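Local coordinates for protein L-iditol 2-dehydrogenase (Clostridium scindens, PDB 4OH1) that probably oxidises L-iditol or related polyols with NAD+ as a zinc-containing member of the alcohol dehydrogenase family, at residues G115-C120 against G301-P306. Residues are numbered along the deposited sequence; the frame is centred on the assembly and turned at random.
Sequences GKVNLC and GAWQFP. With ZN (zinc ion), chain C.
Trp303 reaches from the 301-306 loop to the zinc-bearing loop and meets Gly115 and Val117. Its CG stands anti to its own carbonyl carbon (chi1 -48°), which brings the indole across to residues 115-117. Beyond CB and CG, Trp303 CD1 passes 4.0 Å from Gly115 O. Trp303 NE1 donates a hydrogen bond of 2.9 Å to Gly115 O. The bond is bent, with an N-H...O angle of 142°. It uses a lone pair of the carbonyl, and the oxygen lies somewhat out of the indole plane. The six-membered ring then runs under Val117. Trp303 CZ2 is 3.6 Å from Val117 CG1, and CH2 also lies against that methyl. Val117 CG2 sits over the ring face as a CH-pi contact, 3.9 Å from the centroid of the Trp303 six-membered ring. Gly115 ends helix 110-113 in a Schellman motif, and Cys120 follows in the same loop. The SG of Cys120 binds the zinc ion together with Cys106, Cys109 and Cys112. This is the four-cysteine zinc site of the GroES-like domain, distinct from the second zinc, which the oxidised Cys46 (cysteinesulfonic acid), His74, Glu75 and Glu157 bind. The contact joins the GroES-like domain to the chain leading into helix 305-311. Cys112 of a second subunit also packs on Trp303. Beside the indole, Ala302 CB lies 3.6 Å from Asn118 OD1. Asn118 CB rests 3.2 Å from Gly301 O, while its ND2 is hydrogen-bonded to Ile299 O.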
loop_
_atom_site.group_PDB
_atom_site.type_symbol
_atom_site.label_atom_id
_atom_site.label_comp_id
_atom_site.label_asym_id
_atom_site.label_seq_id
_atom_site.Cartn_x
_atom_site.Cartn_y
_atom_site.Cartn_z
ATOM N N GLY A 115 -10.088 -5.745 12.527
ATOM C CA GLY A 115 -9.429 -6.703 11.655
ATOM C C GLY A 115 -8.098 -7.204 12.198
ATOM O O GLY A 115 -7.430 -8.067 11.560
ATOM N N LYS A 116 -7.702 -6.715 13.381
ATOM C CA LYS A 116 -6.380 -7.035 13.874
ATOM C C LYS A 116 -6.501 -8.162 14.897
ATOM O O LYS A 116 -6.219 -8.006 16.065
ATOM C CB LYS A 116 -5.738 -5.782 14.426
ATOM C CG LYS A 116 -5.750 -4.615 13.424
ATOM C CD LYS A 116 -4.447 -3.819 13.445
ATOM C CE LYS A 116 -4.623 -2.367 13.048
ATOM N NZ LYS A 116 -5.280 -1.693 14.189
ATOM N N VAL A 117 -6.955 -9.309 14.431
ATOM C CA VAL A 117 -7.321 -10.391 15.340
ATOM C C VAL A 117 -6.084 -10.967 16.045
ATOM O O VAL A 117 -6.202 -11.496 17.123
ATOM C CB VAL A 117 -8.129 -11.527 14.602
ATOM C CG1 VAL A 117 -9.577 -11.086 14.235
ATOM C CG2 VAL A 117 -7.407 -12.018 13.367
ATOM N N ASN A 118 -4.905 -10.873 15.425
ATOM C CA ASN A 118 -3.646 -11.233 16.083
ATOM C C ASN A 118 -3.271 -10.379 17.283
ATOM O O ASN A 118 -2.358 -10.760 18.029
ATOM C CB ASN A 118 -2.504 -11.204 15.084
ATOM C CG ASN A 118 -2.255 -9.791 14.511
ATOM O OD1 ASN A 118 -3.190 -9.118 14.036
ATOM N ND2 ASN A 118 -0.997 -9.322 14.610
ATOM N N LEU A 119 -3.975 -9.245 17.461
ATOM C CA LEU A 119 -3.858 -8.386 18.634
ATOM C C LEU A 119 -5.099 -8.520 19.481
ATOM O O LEU A 119 -5.388 -7.643 20.285
ATOM C CB LEU A 119 -3.675 -6.884 18.237
ATOM C CG LEU A 119 -2.613 -6.594 17.170
ATOM C CD1 LEU A 119 -2.650 -5.130 16.778
ATOM C CD2 LEU A 119 -1.222 -7.021 17.669
ATOM N N CYS A 120 -5.855 -9.596 19.313
ATOM C CA CYS A 120 -7.109 -9.777 20.098
ATOM C C CYS A 120 -6.883 -9.537 21.602
ATOM O O CYS A 120 -5.971 -10.125 22.185
ATOM C CB CYS A 120 -7.748 -11.191 19.879
ATOM S SG CYS A 120 -9.116 -11.520 21.055
ATOM N N GLY A 301 0.833 -13.089 13.016
ATOM C CA GLY A 301 0.212 -13.073 11.686
ATOM C C GLY A 301 -1.331 -13.072 11.853
ATOM O O GLY A 301 -1.867 -13.465 12.923
ATOM N N ALA A 302 -2.041 -12.619 10.824
ATOM C CA ALA A 302 -3.494 -12.532 10.817
ATOM C C ALA A 302 -4.016 -12.889 9.458
ATOM O O ALA A 302 -3.485 -12.373 8.468
ATOM C CB ALA A 302 -3.939 -11.107 11.089
ATOM N N TRP A 303 -5.086 -13.690 9.401
ATOM C CA TRP A 303 -5.697 -14.057 8.139
ATOM C C TRP A 303 -4.777 -14.777 7.166
ATOM O O TRP A 303 -4.951 -14.638 5.989
ATOM C CB TRP A 303 -6.228 -12.813 7.434
ATOM C CG TRP A 303 -7.040 -11.921 8.356
ATOM C CD1 TRP A 303 -6.811 -10.607 8.596
ATOM C CD2 TRP A 303 -8.212 -12.274 9.135
ATOM N NE1 TRP A 303 -7.750 -10.120 9.482
ATOM C CE2 TRP A 303 -8.629 -11.116 9.807
ATOM C CE3 TRP A 303 -8.946 -13.450 9.321
ATOM C CZ2 TRP A 303 -9.728 -11.102 10.669
ATOM C CZ3 TRP A 303 -10.031 -13.436 10.204
ATOM C CH2 TRP A 303 -10.405 -12.274 10.848
ATOM N N GLN A 304 -3.814 -15.539 7.651
ATOM C CA GLN A 304 -2.855 -16.157 6.772
ATOM C C GLN A 304 -3.110 -17.616 6.460
ATOM O O GLN A 304 -2.405 -18.208 5.609
ATOM C CB GLN A 304 -1.447 -16.039 7.366
ATOM C CG GLN A 304 -0.953 -14.628 7.595
ATOM C CD GLN A 304 -0.531 -13.923 6.309
ATOM O OE1 GLN A 304 -0.952 -14.256 5.233
ATOM N NE2 GLN A 304 0.252 -12.942 6.446
ATOM N N PHE A 305 -4.050 -18.224 7.150
ATOM C CA PHE A 305 -4.194 -19.687 7.052
ATOM C C PHE A 305 -4.602 -20.189 5.662
ATOM O O PHE A 305 -3.966 -21.086 5.110
ATOM C CB PHE A 305 -5.072 -20.207 8.205
ATOM C CG PHE A 305 -4.249 -20.649 9.444
ATOM C CD1 PHE A 305 -3.720 -19.715 10.348
ATOM C CD2 PHE A 305 -3.988 -21.977 9.676
ATOM C CE1 PHE A 305 -2.951 -20.128 11.446
ATOM C CE2 PHE A 305 -3.216 -22.382 10.772
ATOM C CZ PHE A 305 -2.706 -21.455 11.641
ATOM N N PRO A 306 -5.618 -19.582 5.040
ATOM C CA PRO A 306 -6.013 -20.046 3.700
ATOM C C PRO A 306 -4.859 -19.900 2.690
ATOM O O PRO A 306 -4.540 -20.867 1.946
ATOM C CB PRO A 306 -7.230 -19.167 3.370
ATOM C CG PRO A 306 -7.785 -18.849 4.744
ATOM C CD PRO A 306 -6.581 -18.600 5.570
HETATM ZN ZN ZN C . -10.902 -10.013 20.329
#